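Serine-rich Repeat Adhesion Glycoprotein (Srr1) (Streptococcus agalactiae, PDB 4MBO) is a serine-rich repeat glycoprotein adhesin that binds fibrinogen, probably through the paired β-sandwich domains of its binding region. Local coordinates at residues A[230-240]-A[252-262]; A[32-43]-A[152-160]. One frame throughout, in Å; residues are numbered along the deposited sequence.

Contact 1 of 2, residues A[230-240]-A[252-262]; sequences VKILKTNSKNL and EFEDVTSQYSY
Thr235 and Phe253 meet on the tightly packed side of this contact, which also carries Leu233. The threonine methyl CG2 rests 3.6 Å from Phe253 CE1, while Thr235 OG1 lies over one face of the ring, displaced toward its rim. With OG1 anti to the backbone N (chi1 -164°), the hydroxyl donates to Glu252 O at 2.7 Å, approaching from above the carbonyl plane, and also accepts the amide of Asn239 through ND2; one donated and one accepted bond thus fix its rotation. Leu233 continues the apolar seam: its CD1 packs 3.9 Å from Phe253 CD1, and its other methyl, CD2, reaches the backbone of Asp255. Tyr248 meets the same phenyl ring in an edge-to-face (T-shaped) arrangement. At the middle, Lys234 N donates to Glu254 O and Glu254 N to Lys234 O, an antiparallel hydrogen-bonded pair.

Further on, Val256 N donates to Ile232 O at 2.9 Å, but the N-H of Ile232 goes to Thr257 OG1, where a strand carbonyl would otherwise accept. That bond, 2.9 Å from Ile232 N to Thr257 OG1, is nearly straight (179°). The hydroxyl in turn donates to Asp255 OD1, which also receives Thr257 N in an Asx turn; the doubly gripped carboxylate oxygen therefore holds the hydroxyl ready for Ile232. Within the turn, Val256 CG2 touches Ile232 CG2 at 3.7 Å, the two side chains crossing at about a right angle.

On the solvent side, with Lys234, Glu254 and Glu252, water replaces direct pairing. One water joins Asn239 ND2 to Glu252 OE1; another bridges Lys234 NZ and Glu254 OE1, though for only one of two modelled lysine conformers. Strand 229-235 also bonds to strand 283-290. The short strand 254-255 pairs with 229-235 at the border of this antiparallel sheet of the adhesin's C-terminal domain, and an Asx turn at Asp255 ends it.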
loop_
_atom_site.group_PDB
_atom_site.type_symbol
_atom_site.label_atom_id
_atom_site.label_comp_id
_atom_site.label_asym_id
_atom_site.label_seq_id
_atom_site.Cartn_x
_atom_site.Cartn_y
_atom_site.Cartn_z
ATOM N N VAL A 230 13.774 -4.991 12.604
ATOM C CA VAL A 230 13.978 -3.553 12.453
ATOM C C VAL A 230 15.166 -3.262 11.559
ATOM O O VAL A 230 16.243 -3.816 11.756
ATOM C CB VAL A 230 14.265 -2.888 13.828
ATOM C CG1 VAL A 230 14.478 -1.388 13.684
ATOM C CG2 VAL A 230 13.139 -3.159 14.809
ATOM N N LYS A 231 14.949 -2.382 10.587
ATOM C CA LYS A 231 15.993 -1.944 9.660
ATOM C C LYS A 231 15.897 -0.431 9.615
ATOM O O LYS A 231 14.803 0.135 9.574
ATOM C CB LYS A 231 15.795 -2.536 8.241
ATOM C CG LYS A 231 16.851 -2.109 7.224
ATOM C CD LYS A 231 16.841 -2.926 5.910
ATOM C CE LYS A 231 15.551 -2.758 5.128
ATOM N NZ LYS A 231 15.592 -3.465 3.794
ATOM N N ILE A 232 17.057 0.236 9.647
ATOM C CA ILE A 232 17.141 1.698 9.603
ATOM C C ILE A 232 17.997 2.121 8.411
ATOM O O ILE A 232 19.143 1.676 8.250
ATOM C CB ILE A 232 17.724 2.283 10.912
ATOM C CG1 ILE A 232 17.017 1.672 12.108
ATOM C CG2 ILE A 232 17.685 3.801 10.889
ATOM C CD1 ILE A 232 17.543 2.122 13.447
ATOM N N LEU A 233 17.418 2.967 7.572
ATOM C CA LEU A 233 18.070 3.486 6.390
ATOM C C LEU A 233 18.205 4.990 6.450
ATOM O O LEU A 233 17.403 5.667 7.080
ATOM C CB LEU A 233 17.266 3.116 5.116
ATOM C CG LEU A 233 16.909 1.663 4.961
ATOM C CD1 LEU A 233 16.009 1.476 3.756
ATOM C CD2 LEU A 233 18.134 0.785 4.847
ATOM N N LYS A 234 19.269 5.513 5.829
ATOM C CA LYS A 234 19.512 6.963 5.764
ATOM C C LYS A 234 19.482 7.408 4.298
ATOM O O LYS A 234 20.076 6.751 3.418
ATOM C CB LYS A 234 20.866 7.335 6.396
ATOM C CG LYS A 234 21.199 8.820 6.363
ATOM C CD LYS A 234 22.542 9.084 7.029
ATOM C CE LYS A 234 23.049 10.488 6.765
ATOM N NZ LYS A 234 23.373 10.687 5.333
ATOM N N THR A 235 18.810 8.532 4.044
ATOM C CA THR A 235 18.691 9.094 2.690
ATOM C C THR A 235 18.336 10.598 2.753
ATOM O O THR A 235 17.925 11.108 3.796
ATOM C CB THR A 235 17.585 8.349 1.870
ATOM O OG1 THR A 235 17.715 8.640 0.477
ATOM C CG2 THR A 235 16.218 8.716 2.376
ATOM N N ASN A 236 18.462 11.285 1.619
ATOM C CA ASN A 236 18.018 12.656 1.494
ATOM C C ASN A 236 16.500 12.600 1.300
ATOM O O ASN A 236 15.997 11.720 0.588
ATOM C CB ASN A 236 18.679 13.282 0.292
ATOM C CG ASN A 236 18.355 14.760 0.144
ATOM O OD1 ASN A 236 17.246 15.133 -0.178
ATOM N ND2 ASN A 236 19.365 15.601 0.299
ATOM N N SER A 237 15.775 13.556 1.864
ATOM C CA SER A 237 14.305 13.568 1.768
ATOM C C SER A 237 13.753 13.562 0.351
ATOM O O SER A 237 12.622 13.125 0.134
ATOM C CB SER A 237 13.705 14.778 2.502
ATOM O OG SER A 237 14.090 15.971 1.879
ATOM N N LYS A 238 14.533 14.061 -0.606
ATOM C CA LYS A 238 14.080 14.132 -2.001
ATOM C C LYS A 238 13.885 12.737 -2.616
ATOM O O LYS A 238 13.322 12.609 -3.714
ATOM C CB LYS A 238 15.060 14.931 -2.860
ATOM C CG LYS A 238 16.312 14.161 -3.204
ATOM C CD LYS A 238 17.203 14.922 -4.170
ATOM C CE LYS A 238 18.356 14.046 -4.605
ATOM N NZ LYS A 238 19.102 13.582 -3.408
ATOM N N ASN A 239 14.372 11.704 -1.935
ATOM C CA ASN A 239 14.200 10.323 -2.398
ATOM C C ASN A 239 13.002 9.596 -1.786
ATOM O O ASN A 239 12.723 8.453 -2.168
ATOM C CB ASN A 239 15.459 9.526 -2.090
ATOM C CG ASN A 239 16.662 10.056 -2.810
ATOM O OD1 ASN A 239 16.612 10.260 -4.014
ATOM N ND2 ASN A 239 17.764 10.300 -2.082
ATOM N N LEU A 240 12.320 10.246 -0.851
ATOM C CA LEU A 240 11.225 9.614 -0.139
ATOM C C LEU A 240 9.895 9.758 -0.883
ATOM O O LEU A 240 9.598 10.812 -1.468
ATOM C CB LEU A 240 11.057 10.224 1.246
ATOM C CG LEU A 240 12.261 10.071 2.181
ATOM C CD1 LEU A 240 11.965 10.860 3.445
ATOM C CD2 LEU A 240 12.578 8.629 2.522
ATOM N N GLU A 252 20.339 5.191 -3.340
ATOM C CA GLU A 252 19.988 6.386 -2.598
ATOM C C GLU A 252 19.818 6.118 -1.111
ATOM O O GLU A 252 19.756 7.062 -0.333
ATOM C CB GLU A 252 18.707 6.990 -3.156
ATOM C CG GLU A 252 18.722 7.233 -4.666
ATOM C CD GLU A 252 19.890 8.080 -5.155
ATOM O OE1 GLU A 252 20.522 8.795 -4.335
ATOM O OE2 GLU A 252 20.173 8.037 -6.386
ATOM N N PHE A 253 19.737 4.843 -0.727
ATOM C CA PHE A 253 19.558 4.462 0.688
ATOM C C PHE A 253 20.792 3.775 1.240
ATOM O O PHE A 253 21.414 2.966 0.552
ATOM C CB PHE A 253 18.365 3.515 0.861
ATOM C CG PHE A 253 17.033 4.170 0.634
ATOM C CD1 PHE A 253 16.371 4.782 1.674
ATOM C CD2 PHE A 253 16.445 4.167 -0.615
ATOM C CE1 PHE A 253 15.149 5.384 1.492
ATOM C CE2 PHE A 253 15.204 4.766 -0.813
ATOM C CZ PHE A 253 14.566 5.384 0.229
ATOM N N GLU A 254 21.188 4.163 2.446
ATOM C CA GLU A 254 22.307 3.541 3.126
ATOM C C GLU A 254 21.763 2.870 4.352
ATOM O O GLU A 254 21.030 3.498 5.117
ATOM C CB GLU A 254 23.301 4.619 3.579
ATOM C CG GLU A 254 24.505 4.041 4.248
ATOM C CD GLU A 254 25.494 5.082 4.733
ATOM O OE1 GLU A 254 25.168 6.311 4.836
ATOM O OE2 GLU A 254 26.609 4.642 5.056
ATOM N N ASP A 255 22.173 1.639 4.594
ATOM C CA ASP A 255 21.721 0.921 5.794
ATOM C C ASP A 255 22.593 1.304 7.004
ATOM O O ASP A 255 23.801 1.033 7.028
ATOM C CB ASP A 255 21.769 -0.574 5.545
ATOM C CG ASP A 255 21.067 -1.377 6.610
ATOM O OD1 ASP A 255 21.270 -1.110 7.810
ATOM O OD2 ASP A 255 20.341 -2.321 6.204
ATOM N N VAL A 256 21.979 1.974 7.956
ATOM C CA VAL A 256 22.659 2.422 9.200
ATOM C C VAL A 256 22.119 1.703 10.443
ATOM O O VAL A 256 22.344 2.123 11.576
ATOM C CB VAL A 256 22.551 3.955 9.356
ATOM C CG1 VAL A 256 23.210 4.675 8.193
ATOM C CG2 VAL A 256 21.091 4.385 9.462
ATOM N N THR A 257 21.461 0.567 10.249
ATOM C CA THR A 257 20.939 -0.199 11.357
ATOM C C THR A 257 21.976 -0.438 12.463
ATOM O O THR A 257 21.675 -0.264 13.669
ATOM C CB THR A 257 20.400 -1.546 10.859
ATOM O OG1 THR A 257 19.506 -1.317 9.782
ATOM C CG2 THR A 257 19.689 -2.337 11.987
ATOM N N SER A 258 23.211 -0.750 12.071
ATOM C CA SER A 258 24.230 -1.071 13.077
ATOM C C SER A 258 24.703 0.123 13.903
ATOM O O SER A 258 25.322 -0.050 14.959
ATOM C CB SER A 258 25.436 -1.765 12.455
ATOM O OG SER A 258 26.158 -0.869 11.610
ATOM N N GLN A 259 24.451 1.318 13.404
ATOM C CA GLN A 259 24.853 2.520 14.077
ATOM C C GLN A 259 23.900 2.963 15.187
ATOM O O GLN A 259 24.343 3.543 16.204
ATOM C CB GLN A 259 24.968 3.630 13.038
ATOM C CG GLN A 259 25.399 4.971 13.583
ATOM C CD GLN A 259 25.473 6.028 12.496
ATOM O OE1 GLN A 259 25.165 5.768 11.330
ATOM N NE2 GLN A 259 25.881 7.226 12.874
ATOM N N TYR A 260 22.624 2.669 15.015
ATOM C CA TYR A 260 21.593 3.157 15.932
ATOM C C TYR A 260 20.882 2.033 16.621
ATOM O O TYR A 260 19.801 1.616 16.198
ATOM C CB TYR A 260 20.596 4.034 15.180
ATOM C CG TYR A 260 21.243 5.231 14.567
ATOM C CD1 TYR A 260 21.553 6.327 15.349
ATOM C CD2 TYR A 260 21.544 5.279 13.217
ATOM C CE1 TYR A 260 22.185 7.422 14.813
ATOM C CE2 TYR A 260 22.156 6.369 12.674
ATOM C CZ TYR A 260 22.449 7.443 13.458
ATOM O OH TYR A 260 23.093 8.512 12.917
ATOM N N SER A 261 21.492 1.555 17.680
ATOM C CA SER A 261 20.889 0.517 18.480
ATOM C C SER A 261 19.570 1.013 19.092
ATOM O O SER A 261 19.326 2.224 19.222
ATOM C CB SER A 261 21.847 0.062 19.564
ATOM O OG SER A 261 22.176 1.093 20.489
ATOM N N TYR A 262 18.736 0.070 19.475
ATOM C CA TYR A 262 17.462 0.423 20.031
ATOM C C TYR A 262 17.124 -0.476 21.187
ATOM O O TYR A 262 17.676 -1.580 21.325
ATOM C CB TYR A 262 16.381 0.350 18.951
ATOM C CG TYR A 262 16.120 -1.047 18.386
ATOM C CD1 TYR A 262 15.238 -1.926 19.006
ATOM C CD2 TYR A 262 16.776 -1.500 17.228
ATOM C CE1 TYR A 262 15.027 -3.227 18.521
ATOM C CE2 TYR A 262 16.561 -2.789 16.728
ATOM C CZ TYR A 262 15.692 -3.649 17.373
ATOM O OH TYR A 262 15.417 -4.921 16.927
HETATM O O HOH W 1 15.562 -6.222 14.517
HETATM O O HOH W 2 22.044 7.744 1.773
HETATM O O HOH W 3 24.128 8.219 3.435
HETATM O O HOH W 4 20.490 10.074 -0.448
HETATM O O HOH W 5 20.425 11.178 -2.901
#

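Contact 2 of 2, residues A[32-43]-A[152-160]; sequences PGTVKLDSSENL and IEERVQYNS. With CA (calcium ion), chain E.
Ile152 opens the contact by laying CG2 4.0 Å from Leu43 CD1. Glu154 follows, its chain bent at chi2 (-75°) so that the carboxylate folds back over Gly33; Glu154 OE1 accepts Gly33 N in a weak bond of 2.8 Å, while CB and CG lie against Val35 CG2, crossing that valine at about a right angle. From Arg155 onward the backbones pair in parallel: Arg155 N donates to Gly33 O, Val35 N to Arg155 O and Gln157 N to Val35 O. Thr34 OG1 sits at the edge of the Arg155 guanidinium, near its plane, 3.7 Å from Arg155 NH2. Strand 34-36 is an outermost strand of a mixed sheet, joined in parallel to strand 148-157 in a β-sandwich of immunoglobulin-like type, consistent with the bacterial Ig family. On the face shared with Val35, Val156 CG1 packs 3.6 Å from Leu37 CD1. Gln157, in one of its two modelled conformers, runs beside Lys36, the two side chains pointing the same way, and Gln157 O accepts Leu37 N where the first strand enters a type I turn. Tyr158 lies alongside Leu37: Tyr158 OH, bonded to Ile131 O, lies 3.4 Å from Leu37 CD1, and Asp38 OD2 is in plane at the ring edge. Asn159 N then donates to the anti lone pair of Asp38 OD2 at 2.8 Å, while Asp38 OD1 is held by Arg176 and Tyr314.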
loop_
_atom_site.group_PDB
_atom_site.type_symbol
_atom_site.label_atom_id
_atom_site.label_comp_id
_atom_site.label_asym_id
_atom_site.label_seq_id
_atom_site.Cartn_x
_atom_site.Cartn_y
_atom_site.Cartn_z
ATOM N N PRO A 32 -15.614 12.003 -4.238
ATOM C CA PRO A 32 -15.303 11.580 -5.615
ATOM C C PRO A 32 -14.395 12.596 -6.291
ATOM O O PRO A 32 -14.602 13.798 -6.151
ATOM C CB PRO A 32 -16.686 11.459 -6.254
ATOM C CG PRO A 32 -17.563 11.091 -5.099
ATOM C CD PRO A 32 -17.057 11.904 -3.954
ATOM N N GLY A 33 -13.360 12.111 -6.978
ATOM C CA GLY A 33 -12.364 12.973 -7.583
ATOM C C GLY A 33 -11.005 12.783 -6.936
ATOM O O GLY A 33 -9.985 13.164 -7.511
ATOM N N THR A 34 -11.000 12.263 -5.695
ATOM C CA THR A 34 -9.758 12.031 -4.941
ATOM C C THR A 34 -9.812 10.668 -4.239
ATOM O O THR A 34 -10.799 10.357 -3.557
ATOM C CB THR A 34 -9.554 13.089 -3.831
ATOM O OG1 THR A 34 -9.518 14.410 -4.395
ATOM C CG2 THR A 34 -8.262 12.862 -3.103
ATOM N N VAL A 35 -8.784 9.829 -4.432
ATOM C CA VAL A 35 -8.678 8.569 -3.683
ATOM C C VAL A 35 -7.735 8.808 -2.508
ATOM O O VAL A 35 -6.552 9.111 -2.698
ATOM C CB VAL A 35 -8.123 7.405 -4.542
ATOM C CG1 VAL A 35 -8.057 6.113 -3.737
ATOM C CG2 VAL A 35 -8.981 7.158 -5.752
ATOM N N LYS A 36 -8.265 8.670 -1.302
ATOM C CA LYS A 36 -7.494 8.874 -0.060
ATOM C C LYS A 36 -6.900 7.547 0.377
ATOM O O LYS A 36 -7.534 6.764 1.083
ATOM C CB LYS A 36 -8.399 9.462 1.022
ATOM C CG LYS A 36 -9.035 10.781 0.611
ATOM C CD LYS A 36 -9.976 11.335 1.678
ATOM C CE LYS A 36 -10.779 12.535 1.186
ATOM N NZ LYS A 36 -11.950 12.827 2.071
ATOM N N LEU A 37 -5.642 7.331 0.004
ATOM C CA LEU A 37 -4.984 6.048 0.279
ATOM C C LEU A 37 -4.564 5.872 1.725
ATOM O O LEU A 37 -4.122 4.793 2.100
ATOM C CB LEU A 37 -3.809 5.813 -0.667
ATOM C CG LEU A 37 -4.201 5.532 -2.109
ATOM C CD1 LEU A 37 -2.966 5.365 -2.981
ATOM C CD2 LEU A 37 -5.088 4.278 -2.259
ATOM N N ASP A 38 -4.684 6.917 2.535
ATOM C CA ASP A 38 -4.423 6.808 3.968
ATOM C C ASP A 38 -5.733 6.870 4.784
ATOM O O ASP A 38 -5.723 6.985 6.007
ATOM C CB ASP A 38 -3.406 7.854 4.412
ATOM C CG ASP A 38 -2.007 7.504 3.968
ATOM O OD1 ASP A 38 -1.687 6.287 3.987
ATOM O OD2 ASP A 38 -1.215 8.407 3.672
ATOM N N SER A 39 -6.856 6.759 4.056
ATOM C CA SER A 39 -8.193 6.649 4.636
ATOM C C SER A 39 -8.899 5.390 4.089
ATOM O O SER A 39 -10.120 5.351 3.975
ATOM C CB SER A 39 -9.021 7.915 4.368
ATOM O OG SER A 39 -8.420 9.032 4.988
ATOM N N SER A 40 -8.096 4.401 3.724
ATOM C CA SER A 40 -8.575 3.120 3.256
ATOM C C SER A 40 -9.634 3.245 2.139
ATOM O O SER A 40 -10.679 2.626 2.190
ATOM C CB SER A 40 -9.084 2.299 4.465
ATOM O OG SER A 40 -9.142 0.908 4.185
ATOM N N GLU A 41 -9.359 4.084 1.141
ATOM C CA GLU A 41 -10.231 4.210 -0.037
ATOM C C GLU A 41 -9.690 3.447 -1.259
ATOM O O GLU A 41 -8.491 3.172 -1.372
ATOM C CB GLU A 41 -10.440 5.680 -0.398
ATOM C CG GLU A 41 -11.270 6.404 0.647
ATOM C CD GLU A 41 -11.716 7.791 0.252
ATOM O OE1 GLU A 41 -11.127 8.394 -0.683
ATOM O OE2 GLU A 41 -12.678 8.276 0.904
ATOM N N ASN A 42 -10.591 3.125 -2.195
ATOM C CA ASN A 42 -10.243 2.414 -3.395
ATOM C C ASN A 42 -11.325 2.669 -4.418
ATOM O O ASN A 42 -12.354 3.309 -4.105
ATOM C CB ASN A 42 -10.048 0.901 -3.125
ATOM C CG ASN A 42 -11.264 0.245 -2.511
ATOM O OD1 ASN A 42 -11.312 0.039 -1.292
ATOM N ND2 ASN A 42 -12.277 -0.040 -3.317
ATOM N N LEU A 43 -11.058 2.230 -5.632
ATOM C CA LEU A 43 -12.020 2.280 -6.735
ATOM C C LEU A 43 -12.660 0.917 -6.854
ATOM O O LEU A 43 -12.266 -0.032 -6.169
ATOM C CB LEU A 43 -11.319 2.642 -8.031
ATOM C CG LEU A 43 -10.649 4.022 -8.027
ATOM C CD1 LEU A 43 -9.794 4.218 -9.277
ATOM C CD2 LEU A 43 -11.666 5.143 -7.858
ATOM N N ILE A 152 -11.577 6.246 -15.604
ATOM C CA ILE A 152 -11.983 7.182 -14.558
ATOM C C ILE A 152 -10.757 7.983 -14.164
ATOM O O ILE A 152 -9.627 7.483 -14.263
ATOM C CB ILE A 152 -12.639 6.465 -13.358
ATOM C CG1 ILE A 152 -13.429 7.464 -12.493
ATOM C CG2 ILE A 152 -11.599 5.707 -12.546
ATOM C CD1 ILE A 152 -14.271 6.775 -11.448
ATOM N N GLU A 153 -10.965 9.235 -13.750
ATOM C CA GLU A 153 -9.871 10.091 -13.313
ATOM C C GLU A 153 -10.025 10.468 -11.844
ATOM O O GLU A 153 -11.129 10.807 -11.396
ATOM C CB GLU A 153 -9.812 11.390 -14.139
ATOM C CG GLU A 153 -9.387 11.201 -15.567
ATOM C CD GLU A 153 -9.252 12.553 -16.264
ATOM O OE1 GLU A 153 -8.132 12.863 -16.624
ATOM O OE2 GLU A 153 -10.244 13.301 -16.365
ATOM N N GLU A 154 -8.920 10.434 -11.110
ATOM C CA GLU A 154 -8.910 10.779 -9.691
ATOM C C GLU A 154 -7.566 11.294 -9.262
ATOM O O GLU A 154 -6.542 10.773 -9.730
ATOM C CB GLU A 154 -9.124 9.532 -8.788
ATOM C CG GLU A 154 -10.276 8.616 -9.121
ATOM C CD GLU A 154 -11.615 9.145 -8.737
ATOM O OE1 GLU A 154 -11.699 10.149 -7.996
ATOM O OE2 GLU A 154 -12.633 8.590 -9.237
ATOM N N ARG A 155 -7.546 12.287 -8.376
ATOM C CA ARG A 155 -6.306 12.622 -7.708
ATOM C C ARG A 155 -6.036 11.498 -6.695
ATOM O O ARG A 155 -6.951 10.784 -6.273
ATOM C CB ARG A 155 -6.445 13.944 -6.933
ATOM C CG ARG A 155 -6.742 15.113 -7.803
ATOM C CD ARG A 155 -6.879 16.393 -6.964
ATOM N NE ARG A 155 -7.540 17.374 -7.793
ATOM C CZ ARG A 155 -8.857 17.384 -8.002
ATOM N NH1 ARG A 155 -9.387 18.299 -8.795
ATOM N NH2 ARG A 155 -9.642 16.464 -7.429
ATOM N N VAL A 156 -4.790 11.376 -6.283
ATOM C CA VAL A 156 -4.394 10.395 -5.275
ATOM C C VAL A 156 -3.790 11.178 -4.120
ATOM O O VAL A 156 -2.895 11.967 -4.319
ATOM C CB VAL A 156 -3.418 9.376 -5.852
ATOM C CG1 VAL A 156 -2.919 8.444 -4.762
ATOM C CG2 VAL A 156 -4.113 8.603 -6.969
ATOM N N GLN A 157 -4.297 10.941 -2.926
ATOM C CA GLN A 157 -3.831 11.679 -1.771
ATOM C C GLN A 157 -3.328 10.777 -0.673
ATOM O O GLN A 157 -3.921 9.755 -0.378
ATOM C CB GLN A 157 -5.001 12.516 -1.234
ATOM C CG GLN A 157 -4.768 13.168 0.109
ATOM C CD GLN A 157 -5.969 13.980 0.541
ATOM O OE1 GLN A 157 -6.288 14.987 -0.066
ATOM N NE2 GLN A 157 -6.636 13.536 1.587
ATOM N N TYR A 158 -2.216 11.189 -0.082
ATOM C CA TYR A 158 -1.646 10.540 1.076
ATOM C C TYR A 158 -1.575 11.603 2.181
ATOM O O TYR A 158 -1.608 12.814 1.923
ATOM C CB TYR A 158 -0.236 10.079 0.799
ATOM C CG TYR A 158 -0.098 8.979 -0.225
ATOM C CD1 TYR A 158 -0.174 7.649 0.148
ATOM C CD2 TYR A 158 0.162 9.268 -1.569
ATOM C CE1 TYR A 158 -0.037 6.613 -0.785
ATOM C CE2 TYR A 158 0.302 8.257 -2.502
ATOM C CZ TYR A 158 0.234 6.933 -2.104
ATOM O OH TYR A 158 0.353 5.905 -3.008
ATOM N N ASN A 159 -1.575 11.160 3.428
ATOM C CA ASN A 159 -1.466 12.110 4.521
ATOM C C ASN A 159 -0.125 12.811 4.589
ATOM O O ASN A 159 0.898 12.257 4.174
ATOM C CB ASN A 159 -1.708 11.413 5.846
ATOM C CG ASN A 159 -3.167 11.158 6.106
ATOM O OD1 ASN A 159 -4.055 11.738 5.453
ATOM N ND2 ASN A 159 -3.434 10.303 7.061
ATOM N N SER A 160 -0.139 14.036 5.118
ATOM C CA SER A 160 1.089 14.824 5.286
ATOM C C SER A 160 1.754 14.537 6.631
ATOM O O SER A 160 1.115 14.082 7.551
ATOM C CB SER A 160 0.797 16.327 5.204
ATOM O OG SER A 160 0.326 16.660 3.912
HETATM CA CA CA E . -11.110 0.052 2.981
HETATM O O HOH W 6 -5.438 9.823 2.459
HETATM O O HOH W 7 -9.202 -0.079 1.048
HETATM O O HOH W 8 -11.174 -1.189 5.148
HETATM O O HOH W 9 -12.761 1.467 4.236
HETATM O O HOH W 10 -12.047 -1.971 2.398
HETATM O O HOH W 11 -11.465 0.284 0.985
#

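From the N terminus, the chain first passes through residues 32-43, whose Ser40 binds a calcium ion. Strand 34-36 gains its parallel partner at 152-160, so contact 2 closes a loop of 108 intervening residues that contains most of the strands of the first sandwich. Contact 1 begins later, between 230-240 and 252-262, and closes a short excursion of 11 residues. The contacts are in series, neither nested nor crossed, with centres about 28 Å apart and nearest atoms about 10 Å apart. Contact 2 fastens one edge of the N-terminal domain near residues of strands 169-181 and 309-316; contact 1 adds an edge strand to the C-terminal domain.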